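Long-range contact in IclR family transcriptional regulator (PDB 5WHM), which probably represses transcription by binding operator DNA as a dimer through its winged helix-turn-helix domain: residues Glu40-Asn45 with Ser78-Leu83. Sequence-based numbering, arbitrary orientation.
Sequences ENTLGN and SGLYQL
Leu-43 and Tyr-81 form a single antiparallel bridge, a hydrogen-bonded pair that ties the loop ahead of helix 45-52 to the second strand of the wing in this winged helix-turn-helix domain. The example illustrates how a wing joins the helical body: strand 81-83 pairs with strand 72-74 along one side and takes the 40-45 loop along the other, as a short third strand does in many winged helices. Leu-43 N donates to Tyr-81 O at 3.1 Å, and Tyr-81 N donates back to Leu-43 O at 2.8 Å. Both bonds run at 162° at the hydrogen. Thr-42 CA adds a C-H...O contact to the same Tyr-81 O.

Beyond the bridge, water prolongs the link in both directions, joining Asn-41 O to Leu-83 N and Asn-45 N to Gly-79 O. Leu-80 CD2 packs on Gly-44 CA at 3.5 Å, where the chain is about to enter helix 45-52, while Thr-42 CG2, anti to the backbone N, meets Leu-80 CB at 3.6 Å. That torsion leaves Thr-42 OG1 for a weak bond from Gln-82 NE2, whose partner oxygen OE1 is held by Arg-73. The side chain of Tyr-81 extends toward helix 56-69 and touches Val-67, with Phe-36 and Leu-72 also against it. Thr-63 of that helix bonds Asn-45 OD1, steadying an amide turned 53° from the phenol ring; at the ring's edge and in its plane, Asn-45 ND2 makes a weak 3.1 Å hydrogen bond to Tyr-81 OH.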
loop_
_atom_site.group_PDB
_atom_site.type_symbol
_atom_site.label_atom_id
_atom_site.label_comp_id
_atom_site.label_asym_id
_atom_site.label_seq_id
_atom_site.Cartn_x
_atom_site.Cartn_y
_atom_site.Cartn_z
ATOM N N GLU C 40 14.082 -6.767 0.019
ATOM C CA GLU C 40 14.938 -6.483 1.176
ATOM C C GLU C 40 14.000 -6.227 2.347
ATOM O O GLU C 40 13.601 -5.088 2.596
ATOM C CB GLU C 40 15.860 -5.310 0.926
ATOM C CG GLU C 40 17.075 -5.702 0.088
ATOM C CD GLU C 40 18.151 -4.635 0.102
ATOM O OE1 GLU C 40 17.993 -3.648 -0.649
ATOM O OE2 GLU C 40 19.136 -4.772 0.871
ATOM N N ASN C 41 13.624 -7.290 3.053
ATOM C CA ASN C 41 12.499 -7.170 3.976
ATOM C C ASN C 41 12.925 -6.919 5.413
ATOM O O ASN C 41 12.082 -6.511 6.220
ATOM C CB ASN C 41 11.637 -8.440 3.955
ATOM C CG ASN C 41 11.316 -8.909 2.537
ATOM O OD1 ASN C 41 10.450 -8.338 1.863
ATOM N ND2 ASN C 41 12.010 -9.945 2.083
ATOM N N THR C 42 14.192 -7.180 5.741
ATOM C CA THR C 42 14.701 -7.223 7.111
ATOM C C THR C 42 16.016 -6.465 7.134
ATOM O O THR C 42 16.937 -6.819 6.397
ATOM C CB THR C 42 14.914 -8.674 7.572
ATOM O OG1 THR C 42 13.660 -9.370 7.557
ATOM C CG2 THR C 42 15.473 -8.724 8.985
ATOM N N LEU C 43 16.097 -5.421 7.961
ATOM C CA LEU C 43 17.274 -4.575 8.031
ATOM C C LEU C 43 17.533 -4.161 9.475
ATOM O O LEU C 43 16.596 -3.893 10.236
ATOM C CB LEU C 43 17.112 -3.317 7.167
ATOM C CG LEU C 43 16.845 -3.510 5.675
ATOM C CD1 LEU C 43 16.474 -2.190 5.042
ATOM C CD2 LEU C 43 18.078 -4.106 5.018
ATOM N N GLY C 44 18.818 -4.074 9.827
ATOM C CA GLY C 44 19.240 -3.498 11.085
ATOM C C GLY C 44 19.756 -2.063 10.920
ATOM O O GLY C 44 19.888 -1.547 9.816
ATOM N N ASN C 45 20.073 -1.434 12.061
ATOM C CA ASN C 45 20.485 -0.031 12.049
ATOM C C ASN C 45 21.723 0.185 11.168
ATOM O O ASN C 45 21.801 1.180 10.444
ATOM C CB ASN C 45 20.732 0.467 13.493
ATOM C CG ASN C 45 19.399 0.752 14.283
ATOM O OD1 ASN C 45 18.469 1.367 13.765
ATOM N ND2 ASN C 45 19.335 0.304 15.533
ATOM N N SER C 78 16.817 -10.677 17.628
ATOM C CA SER C 78 17.823 -10.215 16.675
ATOM C C SER C 78 17.989 -8.695 16.628
ATOM O O SER C 78 19.031 -8.212 16.175
ATOM C CB SER C 78 17.470 -10.720 15.283
ATOM O OG SER C 78 16.447 -9.905 14.722
ATOM N N GLY C 79 16.998 -7.925 17.058
ATOM C CA GLY C 79 17.077 -6.489 16.906
ATOM C C GLY C 79 16.811 -5.968 15.503
ATOM O O GLY C 79 16.853 -4.744 15.297
ATOM N N LEU C 80 16.521 -6.842 14.537
ATOM C CA LEU C 80 16.278 -6.408 13.158
ATOM C C LEU C 80 14.856 -5.885 12.979
ATOM O O LEU C 80 13.931 -6.280 13.701
ATOM C CB LEU C 80 16.544 -7.576 12.197
ATOM C CG LEU C 80 17.994 -8.057 12.311
ATOM C CD1 LEU C 80 18.297 -9.261 11.414
ATOM C CD2 LEU C 80 18.974 -6.897 12.024
ATOM N N TYR C 81 14.679 -4.998 11.997
ATOM C CA TYR C 81 13.405 -4.349 11.716
ATOM C C TYR C 81 12.762 -4.874 10.431
ATOM O O TYR C 81 13.445 -5.296 9.488
ATOM C CB TYR C 81 13.552 -2.831 11.561
ATOM C CG TYR C 81 14.276 -2.204 12.735
ATOM C CD1 TYR C 81 13.596 -1.887 13.924
ATOM C CD2 TYR C 81 15.635 -1.974 12.674
ATOM C CE1 TYR C 81 14.288 -1.307 15.027
ATOM C CE2 TYR C 81 16.329 -1.418 13.752
ATOM C CZ TYR C 81 15.650 -1.093 14.917
ATOM O OH TYR C 81 16.372 -0.560 15.968
ATOM N N GLN C 82 11.430 -4.770 10.390
ATOM C CA GLN C 82 10.633 -4.977 9.186
ATOM C C GLN C 82 9.527 -3.943 9.177
ATOM O O GLN C 82 9.124 -3.445 10.243
ATOM C CB GLN C 82 10.012 -6.379 9.141
ATOM C CG GLN C 82 10.965 -7.491 9.108
ATOM C CD GLN C 82 10.255 -8.787 8.798
ATOM O OE1 GLN C 82 9.372 -9.213 9.540
ATOM N NE2 GLN C 82 10.621 -9.413 7.681
ATOM N N LEU C 83 9.028 -3.627 7.979
ATOM C CA LEU C 83 7.853 -2.760 7.869
ATOM C C LEU C 83 6.680 -3.409 8.611
ATOM O O LEU C 83 6.507 -4.630 8.575
ATOM C CB LEU C 83 7.449 -2.545 6.395
ATOM C CG LEU C 83 8.491 -1.759 5.560
ATOM C CD1 LEU C 83 8.052 -1.759 4.082
ATOM C CD2 LEU C 83 8.637 -0.332 6.093
HETATM O O HOH W 1 9.895 -5.167 5.553
HETATM O O HOH W 2 19.332 -2.992 14.278
#